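Local coordinates for protein TRAP dicarboxylate transporter-DctP subunit (Rhodobacter sphaeroides, PDB 4PE3) that probably captures a small organic acid in the periplasm and hands it to the membrane components of a TRAP transporter, at residues A[81-85]-A[86-90]; A[92-95]-A[96-100]; A[137-141]-A[142-146]; A[335-339]-A[340-344]. All coordinates share one frame; numbering follows the deposited sequence. Where two conformers were deposited one is given.

In the fold
The four contacts lie one after another along the chain, so none nests in or crosses another. Contact 1 closes the turn that leads from helix 80-86 into strand 91-95, and contact 2 follows at the far end of that strand, where the chain turns off toward helix 104-110. Contact 3 joins helix 131-139 to strand 144-150. Strands 91-95 and 144-150 both flank strand 243-248 in one mixed sheet, and contacts 1, 2 and 3 touch one another there, through I84, H92 and L144 among others. Contact 4 stands apart, its nearest atoms about 13 Å from those of contact 3, and ends helix 324-339 near the C terminus.

Contact 1. Residues A[81-85]-A[86-90]; sequences PDAIQ and AGLID
A Schellman motif ends helix 80-86, with A83 and I84 of the last turn meeting G87, L88 and I89 as the chain folds back over them. The carbonyl oxygen of A83 accepts from three successive backbone N-H groups: from L88 N at 2.9 Å, and more weakly from G87 N and I89 N. The second bond of the motif runs from G87 N to I84 O (3.2 Å); I84 O also receives the side-chain amide of N248. One step earlier, A86 N still makes the ordinary helical bond to D82 O at 3.0 Å. G87 has a positive phi of 96°, and a side chain at that backbone geometry would collide with the carbonyl oxygen of A86.

The reversal is sealed by aliphatic groups. I89 CG1 sits between its own backbone N and carbonyl carbon (chi1 59°), which turns this branch back onto the helix: it lies 3.6 Å from I84 CG1 and 3.7 Å from A83 CB, and I89 CD1 adds to both contacts. The two isoleucine side chains run obliquely past each other. The backbone joins in through a CA-H...O contact of 3.3 Å from I84 CA to I89 O. D90 then bonds to R34 of strand 32-37. The arrangement is the helix-to-strand turn of a beta-alpha-beta crossover, in which helix 80-86 links the parallel strands 65-69 and 91-95.

Contact 2. Residues A[92-95]-A[96-100]; sequences HITD and TSYFA
D95 and S97 meet in an Asx turn just where strand 91-95 gives way to a single 3-10 turn. Among the polar contacts, D95 OD1 accepts S97 N at 2.9 Å, on the anti side of the carboxylate and close to its plane. S97 OG also donates to D95 OD1; the modelled separation of 2.4 Å is very short, and its exact value is doubtful. The backbone oxygen of D95 adds a third link by accepting Y98 N at 3.0 Å, so the side chain and main chain of one residue together hold the start of the turn.

The CH-pi contact uses the same aspartate. Its CB lies over the centre of one face of the Y98 ring, 3.6 Å from the centroid. With CG anti to the backbone N (chi1 -172°), the carboxylate stays stacked by the ring, its plane 28° from the ring's, while OD1 reaches S97. T94 OG1 reaches the edge of that ring, 3.4 Å from Y98 CD2.

Apolar and aromatic packing fills the other side of T94. Its methyl CG2 touches the rim of the F99 ring, 3.8 Å from CE2, and also sits over the centre of one face of the H92 imidazole. The H92 and F99 rings are nearly parallel, at 16°, but so far offset that they barely overlap. Both imidazole nitrogens are engaged, ND1 by T80 and NE2 by E244.

The cluster is enclosed on several sides: P81 of helix 80-86 touches H92 and F99, E244 of strand 243-248 holds H92 and T96, and F106 of helix 104-110 packs on T96 and F99.

Contact 3. Residues A[137-141]-A[142-146]; sequences ELINP and YGLQF
I139 O accepts Y142 N (2.9 Å) and L144 N (3.1 Å) from opposite faces of its carbonyl plane, while G143 N bonds to N140 O (2.9 Å). The bonds made by L144 N and G143 N form the Schellman motif that ends helix 131-139 and launches strand 144-150, and G143 occupies its positive-phi position (84°). A side chain on that residue would press against the carbonyl oxygen of Y142.

I139 fills the inner side of the turn. Its CG1 lies between the backbone N and carbonyl carbon (chi1 75°), which carries CD1 across to the strand, 3.7 Å from L144 CB and equally far from F146 CB. The I139 and L144 side chains meet at about a right angle. F106 of helix 104-110 and strand 243-248 pack against I139 from beyond the turn. Y142 turns its ring the other way, with its edge at I139 CA, and makes a cation-pi contact with R102.

On the outer side N140 works as a clamp from helix end to strand. Its ND2 reaches L144 O at 2.7 Å, a bond that lies in the plane of the carbonyl and nearly in that of the amide. With an alanine here the amide is gone, and L144 O would probably lose its side-chain donor and the helix end its clamp on the strand. The Q145 amide runs alongside, its plane 24° from that of N140. Q145 OE1 is held mainly by K249 NZ, and N140 ND2 donates only weakly to it, at 3.4 Å.

Contact 4. Residues A[335-339]-A[340-344]; sequences TYLKD and KGLMA
L337 O is gripped by three backbone donors at the end of helix 324-339: L342 N at 2.9 Å, and K340 N and M343 N through weaker bonds. With G341 N bonded to K338 O (3.1 Å) and a positive phi at G341, this is a Schellman motif. K340 N also bonds to Y336 O at 2.9 Å.

Y336 and K340 lie on one side of the turn. With CG anti to its carbonyl carbon (chi1 -69°), the lysine crosses the tyrosine obliquely and lays CG over one face of its ring, nearer the rim than the centre, 3.9 Å from the centroid. Beyond the ring, Y336 OH and K340 NZ both reach the carboxylate of D124. Without the ring, as with an alanine here, D124 is likely to lose its hydroxyl partner and the K340 chain the face it rests on.

On the other side L337 CD2 meets L342 CD1 at 3.9 Å, and L337 CB faces the CB of M343, a selenomethionine. D339 OD1 binds a zinc ion. The carbonyls of Y336, L337 and K338 thus find donors within the turn, while the K340 salt bridge and the Y336 hydroxyl bond, both to D124, join the end of helix 324-339 to helix 119-128.

Contact 1. Residues A[81-85]-A[86-90]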
loop_
_atom_site.group_PDB
_atom_site.type_symbol
_atom_site.label_atom_id
_atom_site.label_comp_id
_atom_site.label_asym_id
_atom_site.label_seq_id
_atom_site.Cartn_x
_atom_site.Cartn_y
_atom_site.Cartn_z
ATOM N N PRO A 81 5.660 -3.451 17.096
ATOM C CA PRO A 81 5.076 -2.450 18.005
ATOM C C PRO A 81 5.462 -2.691 19.454
ATOM O O PRO A 81 5.816 -1.754 20.166
ATOM C CB PRO A 81 3.554 -2.608 17.794
ATOM C CG PRO A 81 3.420 -3.194 16.413
ATOM C CD PRO A 81 4.627 -4.117 16.279
ATOM N N ASP A 82 5.385 -3.938 19.887
ATOM C CA ASP A 82 5.790 -4.314 21.230
ATOM C C ASP A 82 7.251 -3.908 21.510
ATOM O O ASP A 82 7.583 -3.330 22.563
ATOM C CB ASP A 82 5.601 -5.828 21.390
ATOM C CG ASP A 82 4.130 -6.252 21.267
ATOM O OD1 ASP A 82 3.254 -5.452 21.651
ATOM O OD2 ASP A 82 3.838 -7.374 20.789
ATOM N N ALA A 83 8.127 -4.217 20.561
ATOM C CA ALA A 83 9.555 -3.979 20.733
ATOM C C ALA A 83 9.848 -2.487 20.843
ATOM O O ALA A 83 10.743 -2.071 21.583
ATOM C CB ALA A 83 10.326 -4.579 19.576
ATOM N N ILE A 84 9.101 -1.695 20.093
ATOM C CA ILE A 84 9.242 -0.245 20.100
ATOM C C ILE A 84 8.863 0.328 21.460
ATOM O O ILE A 84 9.609 1.098 22.054
ATOM C CB ILE A 84 8.384 0.399 18.993
ATOM C CG1 ILE A 84 9.024 0.127 17.630
ATOM C CG2 ILE A 84 8.273 1.907 19.199
ATOM C CD1 ILE A 84 8.046 0.275 16.473
ATOM N N GLN A 85 7.693 -0.029 21.965
ATOM C CA GLN A 85 7.275 0.544 23.239
ATOM C C GLN A 85 8.170 0.073 24.386
ATOM O O GLN A 85 8.328 0.777 25.393
ATOM C CB GLN A 85 5.829 0.207 23.554
ATOM C CG GLN A 85 5.296 1.043 24.731
ATOM C CD GLN A 85 3.949 0.581 25.249
ATOM O OE1 GLN A 85 3.519 0.998 26.330
ATOM N NE2 GLN A 85 3.266 -0.267 24.485
ATOM N N ALA A 86 8.751 -1.116 24.250
ATOM C CA ALA A 86 9.642 -1.664 25.283
ATOM C C ALA A 86 11.049 -1.066 25.246
ATOM O O ALA A 86 11.802 -1.171 26.221
ATOM C CB ALA A 86 9.735 -3.170 25.151
ATOM N N GLY A 87 11.429 -0.471 24.122
ATOM C CA GLY A 87 12.746 0.145 24.008
ATOM C C GLY A 87 13.776 -0.761 23.368
ATOM O O GLY A 87 14.960 -0.429 23.310
ATOM N N LEU A 88 13.328 -1.914 22.891
ATOM C CA LEU A 88 14.219 -2.877 22.247
ATOM C C LEU A 88 14.634 -2.411 20.837
ATOM O O LEU A 88 15.765 -2.613 20.394
ATOM C CB LEU A 88 13.532 -4.238 22.199
ATOM C CG LEU A 88 14.278 -5.355 21.474
ATOM C CD1 LEU A 88 15.667 -5.559 22.083
ATOM C CD2 LEU A 88 13.468 -6.640 21.535
ATOM N N ILE A 89 13.694 -1.804 20.126
ATOM C CA ILE A 89 14.002 -1.005 18.943
ATOM C C ILE A 89 13.263 0.320 19.158
ATOM O O ILE A 89 12.497 0.449 20.129
ATOM C CB ILE A 89 13.542 -1.674 17.632
ATOM C CG1 ILE A 89 12.033 -1.922 17.646
ATOM C CG2 ILE A 89 14.289 -2.985 17.391
ATOM C CD1 ILE A 89 11.531 -2.510 16.329
ATOM N N ASP A 90 13.508 1.311 18.313
ATOM C CA ASP A 90 12.910 2.638 18.474
ATOM C C ASP A 90 11.822 2.975 17.460
ATOM O O ASP A 90 11.027 3.881 17.702
ATOM C CB ASP A 90 13.998 3.703 18.416
ATOM C CG ASP A 90 15.032 3.516 19.496
ATOM O OD1 ASP A 90 14.668 3.466 20.689
ATOM O OD2 ASP A 90 16.225 3.377 19.153
#

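Contact 2. Residues A[92-95]-A[96-100]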
loop_
_atom_site.group_PDB
_atom_site.type_symbol
_atom_site.label_atom_id
_atom_site.label_comp_id
_atom_site.label_asym_id
_atom_site.label_seq_id
_atom_site.Cartn_x
_atom_site.Cartn_y
_atom_site.Cartn_z
ATOM N N HIS A 92 9.744 1.523 13.420
ATOM C CA HIS A 92 9.648 0.592 12.294
ATOM C C HIS A 92 9.206 1.270 11.020
ATOM O O HIS A 92 8.638 2.378 11.044
ATOM C CB HIS A 92 8.765 -0.633 12.613
ATOM C CG HIS A 92 7.320 -0.332 12.908
ATOM N ND1 HIS A 92 6.528 -1.239 13.572
ATOM C CD2 HIS A 92 6.513 0.705 12.570
ATOM C CE1 HIS A 92 5.297 -0.757 13.668
ATOM N NE2 HIS A 92 5.269 0.425 13.083
ATOM N N ILE A 93 9.509 0.612 9.911
ATOM C CA ILE A 93 8.978 0.977 8.606
ATOM C C ILE A 93 8.359 -0.319 8.136
ATOM O O ILE A 93 9.073 -1.248 7.754
ATOM C CB ILE A 93 10.074 1.465 7.634
ATOM C CG1 ILE A 93 10.857 2.640 8.216
ATOM C CG2 ILE A 93 9.423 1.841 6.305
ATOM C CD1 ILE A 93 11.964 3.173 7.331
ATOM N N THR A 94 7.028 -0.425 8.189
ATOM C CA THR A 94 6.411 -1.729 8.037
ATOM C C THR A 94 4.999 -1.687 7.450
ATOM O O THR A 94 4.388 -0.634 7.352
ATOM C CB THR A 94 6.399 -2.482 9.389
ATOM O OG1 THR A 94 6.137 -3.868 9.153
ATOM C CG2 THR A 94 5.341 -1.904 10.326
ATOM N N ASP A 95 4.527 -2.856 7.069
ATOM C CA ASP A 95 3.239 -3.037 6.420
ATOM C C ASP A 95 2.199 -3.045 7.500
ATOM O O ASP A 95 2.113 -3.976 8.298
ATOM C CB ASP A 95 3.270 -4.394 5.710
ATOM C CG ASP A 95 2.076 -4.650 4.828
ATOM O OD1 ASP A 95 0.945 -4.281 5.185
ATOM O OD2 ASP A 95 2.289 -5.274 3.760
ATOM N N THR A 96 1.370 -2.006 7.529
ATOM C CA THR A 96 0.352 -1.856 8.570
ATOM C C THR A 96 -0.669 -2.999 8.553
ATOM O O THR A 96 -1.265 -3.326 9.579
ATOM C CB THR A 96 -0.332 -0.475 8.430
ATOM O OG1 THR A 96 0.669 0.540 8.559
ATOM C CG2 THR A 96 -1.436 -0.255 9.470
ATOM N N SER A 97 -0.822 -3.657 7.408
ATOM C CA SER A 97 -1.736 -4.782 7.327
ATOM C C SER A 97 -1.308 -5.953 8.216
ATOM O O SER A 97 -2.139 -6.796 8.557
ATOM C CB SER A 97 -1.884 -5.255 5.883
ATOM O OG SER A 97 -0.760 -5.989 5.485
ATOM N N TYR A 98 -0.038 -5.989 8.604
ATOM C CA TYR A 98 0.444 -7.038 9.496
ATOM C C TYR A 98 -0.296 -7.070 10.826
ATOM O O TYR A 98 -0.281 -8.078 11.538
ATOM C CB TYR A 98 1.925 -6.833 9.784
ATOM C CG TYR A 98 2.874 -7.117 8.635
ATOM C CD1 TYR A 98 2.507 -7.920 7.562
ATOM C CD2 TYR A 98 4.146 -6.578 8.637
ATOM C CE1 TYR A 98 3.404 -8.181 6.521
ATOM C CE2 TYR A 98 5.036 -6.833 7.615
ATOM C CZ TYR A 98 4.655 -7.625 6.562
ATOM O OH TYR A 98 5.561 -7.871 5.552
ATOM N N PHE A 99 -0.978 -5.977 11.154
ATOM C CA PHE A 99 -1.577 -5.852 12.479
ATOM C C PHE A 99 -3.091 -5.990 12.454
ATOM O O PHE A 99 -3.765 -5.664 13.439
ATOM C CB PHE A 99 -1.096 -4.537 13.106
ATOM C CG PHE A 99 0.402 -4.362 13.018
ATOM C CD1 PHE A 99 1.245 -5.256 13.657
ATOM C CD2 PHE A 99 0.967 -3.324 12.297
ATOM C CE1 PHE A 99 2.627 -5.132 13.553
ATOM C CE2 PHE A 99 2.351 -3.196 12.194
ATOM C CZ PHE A 99 3.176 -4.097 12.841
ATOM N N ALA A 100 -3.628 -6.493 11.342
ATOM C CA ALA A 100 -5.071 -6.686 11.221
ATOM C C ALA A 100 -5.652 -7.585 12.303
ATOM O O ALA A 100 -6.831 -7.467 12.649
ATOM C CB ALA A 100 -5.405 -7.249 9.837
#

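Contact 3. Residues A[137-141]-A[142-146]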
loop_
_atom_site.group_PDB
_atom_site.type_symbol
_atom_site.label_atom_id
_atom_site.label_comp_id
_atom_site.label_asym_id
_atom_site.label_seq_id
_atom_site.Cartn_x
_atom_site.Cartn_y
_atom_site.Cartn_z
ATOM N N GLU A 137 -4.600 7.389 16.397
ATOM C CA GLU A 137 -5.613 6.824 17.267
ATOM C C GLU A 137 -5.431 5.322 17.363
ATOM O O GLU A 137 -5.696 4.725 18.406
ATOM C CB GLU A 137 -7.032 7.131 16.759
ATOM C CG GLU A 137 -8.096 6.724 17.786
ATOM C CD GLU A 137 -9.518 7.104 17.401
ATOM O OE1 GLU A 137 -9.701 7.760 16.361
ATOM O OE2 GLU A 137 -10.448 6.735 18.160
ATOM N N LEU A 138 -4.962 4.707 16.272
ATOM C CA LEU A 138 -4.751 3.276 16.264
ATOM C C LEU A 138 -3.496 2.862 17.007
ATOM O O LEU A 138 -3.495 1.839 17.673
ATOM C CB LEU A 138 -4.673 2.755 14.822
ATOM C CG LEU A 138 -6.020 2.640 14.116
ATOM C CD1 LEU A 138 -5.829 2.338 12.642
ATOM C CD2 LEU A 138 -6.852 1.556 14.764
ATOM N N ILE A 139 -2.430 3.642 16.884
ATOM C CA ILE A 139 -1.150 3.168 17.398
ATOM C C ILE A 139 -0.605 3.866 18.637
ATOM O O ILE A 139 0.255 3.301 19.307
ATOM C CB ILE A 139 -0.054 3.048 16.293
ATOM C CG1 ILE A 139 0.515 4.400 15.860
ATOM C CG2 ILE A 139 -0.628 2.319 15.084
ATOM C CD1 ILE A 139 1.655 4.307 14.854
ATOM N N ASN A 140 -1.138 5.031 19.006
ATOM C CA ASN A 140 -0.798 5.624 20.307
ATOM C C ASN A 140 -1.123 4.651 21.441
ATOM O O ASN A 140 -0.369 4.559 22.408
ATOM C CB ASN A 140 -1.513 6.950 20.550
ATOM C CG ASN A 140 -1.033 8.097 19.668
ATOM O OD1 ASN A 140 -1.675 9.152 19.648
ATOM N ND2 ASN A 140 0.062 7.910 18.930
ATOM N N PRO A 141 -2.232 3.908 21.348
ATOM C CA PRO A 141 -2.518 2.945 22.422
ATOM C C PRO A 141 -1.486 1.823 22.564
ATOM O O PRO A 141 -1.487 1.112 23.580
ATOM C CB PRO A 141 -3.887 2.378 22.018
ATOM C CG PRO A 141 -4.534 3.484 21.260
ATOM C CD PRO A 141 -3.400 4.079 20.455
ATOM N N TYR A 142 -0.603 1.699 21.579
ATOM C CA TYR A 142 0.503 0.750 21.621
ATOM C C TYR A 142 1.827 1.418 21.933
ATOM O O TYR A 142 2.864 0.755 21.916
ATOM C CB TYR A 142 0.573 -0.002 20.294
ATOM C CG TYR A 142 -0.629 -0.874 20.129
ATOM C CD1 TYR A 142 -0.871 -1.907 21.016
ATOM C CD2 TYR A 142 -1.545 -0.638 19.137
ATOM C CE1 TYR A 142 -1.978 -2.705 20.886
ATOM C CE2 TYR A 142 -2.654 -1.423 18.995
ATOM C CZ TYR A 142 -2.871 -2.456 19.871
ATOM O OH TYR A 142 -3.989 -3.236 19.726
ATOM N N GLY A 143 1.822 2.711 22.240
ATOM C CA GLY A 143 3.045 3.420 22.580
ATOM C C GLY A 143 3.831 3.918 21.386
ATOM O O GLY A 143 5.033 4.213 21.533
ATOM N N LEU A 144 3.180 3.993 20.221
ATOM C CA LEU A 144 3.818 4.452 18.982
ATOM C C LEU A 144 3.271 5.794 18.516
ATOM O O LEU A 144 2.091 6.110 18.740
ATOM C CB LEU A 144 3.614 3.440 17.858
ATOM C CG LEU A 144 4.528 2.238 17.784
ATOM C CD1 LEU A 144 4.532 1.401 19.021
ATOM C CD2 LEU A 144 4.112 1.385 16.590
ATOM N N GLN A 145 4.123 6.593 17.896
ATOM C CA GLN A 145 3.725 7.779 17.172
ATOM C C GLN A 145 3.871 7.484 15.687
ATOM O O GLN A 145 4.919 7.004 15.252
ATOM C CB GLN A 145 4.623 8.947 17.528
ATOM C CG GLN A 145 4.198 10.213 16.838
ATOM C CD GLN A 145 2.880 10.744 17.371
ATOM O OE1 GLN A 145 2.380 10.300 18.420
ATOM N NE2 GLN A 145 2.300 11.698 16.650
ATOM N N PHE A 146 2.822 7.735 14.905
ATOM C CA PHE A 146 2.855 7.615 13.431
ATOM C C PHE A 146 3.515 8.870 12.878
ATOM O O PHE A 146 3.055 9.973 13.134
ATOM C CB PHE A 146 1.430 7.459 12.883
ATOM C CG PHE A 146 1.346 7.464 11.384
ATOM C CD1 PHE A 146 1.753 6.371 10.661
ATOM C CD2 PHE A 146 0.846 8.559 10.703
ATOM C CE1 PHE A 146 1.669 6.363 9.281
ATOM C CE2 PHE A 146 0.749 8.547 9.317
ATOM C CZ PHE A 146 1.168 7.459 8.619
#

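Contact 4. Residues A[335-339]-A[340-344]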
loop_
_atom_site.group_PDB
_atom_site.type_symbol
_atom_site.label_atom_id
_atom_site.label_comp_id
_atom_site.label_asym_id
_atom_site.label_seq_id
_atom_site.Cartn_x
_atom_site.Cartn_y
_atom_site.Cartn_z
ATOM N N THR A 335 -15.966 9.756 3.631
ATOM C CA THR A 335 -16.089 11.203 3.615
ATOM C C THR A 335 -15.057 11.834 2.685
ATOM O O THR A 335 -15.396 12.686 1.870
ATOM C CB THR A 335 -15.960 11.792 5.039
ATOM O OG1 THR A 335 -17.034 11.298 5.845
ATOM C CG2 THR A 335 -16.009 13.315 5.007
ATOM N N TYR A 336 -13.807 11.385 2.772
ATOM C CA TYR A 336 -12.736 11.900 1.923
ATOM C C TYR A 336 -13.002 11.669 0.425
ATOM O O TYR A 336 -12.910 12.588 -0.390
ATOM C CB TYR A 336 -11.389 11.264 2.327
ATOM C CG TYR A 336 -10.256 11.719 1.443
ATOM C CD1 TYR A 336 -9.601 12.918 1.691
ATOM C CD2 TYR A 336 -9.870 10.973 0.338
ATOM C CE1 TYR A 336 -8.596 13.350 0.874
ATOM C CE2 TYR A 336 -8.858 11.399 -0.480
ATOM C CZ TYR A 336 -8.234 12.585 -0.218
ATOM O OH TYR A 336 -7.225 13.018 -1.026
ATOM N N LEU A 337 -13.331 10.437 0.084
ATOM C CA LEU A 337 -13.590 10.071 -1.307
ATOM C C LEU A 337 -14.765 10.849 -1.880
ATOM O O LEU A 337 -14.691 11.311 -3.019
ATOM C CB LEU A 337 -13.834 8.568 -1.412
ATOM C CG LEU A 337 -12.628 7.709 -1.022
ATOM C CD1 LEU A 337 -13.019 6.244 -0.931
ATOM C CD2 LEU A 337 -11.484 7.876 -2.013
ATOM N N LYS A 338 -15.840 11.003 -1.112
ATOM C CA LYS A 338 -16.991 11.740 -1.603
ATOM C C LYS A 338 -16.615 13.198 -1.788
ATOM O O LYS A 338 -16.973 13.837 -2.780
ATOM C CB LYS A 338 -18.183 11.593 -0.651
ATOM C CG LYS A 338 -18.845 10.223 -0.686
ATOM C CD LYS A 338 -20.087 10.195 0.181
ATOM C CE LYS A 338 -20.737 8.821 0.194
ATOM N NZ LYS A 338 -22.143 8.917 0.692
ATOM N N ASP A 339 -15.876 13.725 -0.826
ATOM C CA ASP A 339 -15.488 15.115 -0.865
ATOM C C ASP A 339 -14.598 15.436 -2.065
ATOM O O ASP A 339 -14.679 16.533 -2.631
ATOM C CB ASP A 339 -14.768 15.482 0.418
ATOM C CG ASP A 339 -14.161 16.832 0.338
ATOM O OD1 ASP A 339 -14.941 17.797 0.282
ATOM O OD2 ASP A 339 -12.921 16.934 0.285
ATOM N N LYS A 340 -13.758 14.478 -2.456
ATOM C CA LYS A 340 -12.845 14.675 -3.585
ATOM C C LYS A 340 -13.477 14.327 -4.932
ATOM O O LYS A 340 -12.814 14.406 -5.970
ATOM C CB LYS A 340 -11.560 13.864 -3.395
ATOM C CG LYS A 340 -10.666 14.356 -2.271
ATOM C CD LYS A 340 -10.687 15.875 -2.188
ATOM C CE LYS A 340 -9.486 16.432 -1.447
ATOM N NZ LYS A 340 -8.277 16.339 -2.312
ATOM N N GLY A 341 -14.746 13.932 -4.918
ATOM C CA GLY A 341 -15.437 13.578 -6.153
ATOM C C GLY A 341 -15.030 12.225 -6.710
ATOM O O GLY A 341 -15.264 11.923 -7.887
ATOM N N LEU A 342 -14.419 11.403 -5.868
ATOM C CA LEU A 342 -13.937 10.101 -6.273
ATOM C C LEU A 342 -14.993 9.013 -6.133
ATOM O O LEU A 342 -14.876 7.934 -6.722
ATOM C CB LEU A 342 -12.707 9.753 -5.425
ATOM C CG LEU A 342 -11.477 10.608 -5.758
ATOM C CD1 LEU A 342 -10.330 10.362 -4.772
ATOM C CD2 LEU A 342 -11.011 10.380 -7.196
HETATM N N MSE A 343 -16.021 9.278 -5.342
HETATM C CA MSE A 343 -17.084 8.306 -5.152
HETATM C C MSE A 343 -18.420 9.016 -5.141
HETATM O O MSE A 343 -18.511 10.166 -4.714
HETATM C CB MSE A 343 -16.880 7.590 -3.831
HETATM C CG MSE A 343 -17.343 6.157 -3.795
HETATM SE SE MSE A 343 -16.789 5.493 -2.076
HETATM C CE MSE A 343 -18.203 6.301 -1.041
ATOM N N ALA A 344 -19.451 8.321 -5.615
ATOM C CA ALA A 344 -20.788 8.883 -5.735
ATOM C C ALA A 344 -21.208 9.460 -4.406
ATOM O O ALA A 344 -21.079 8.807 -3.375
ATOM C CB ALA A 344 -21.800 7.823 -6.211
HETATM O O HOH W 1 -18.726 12.759 -4.712
#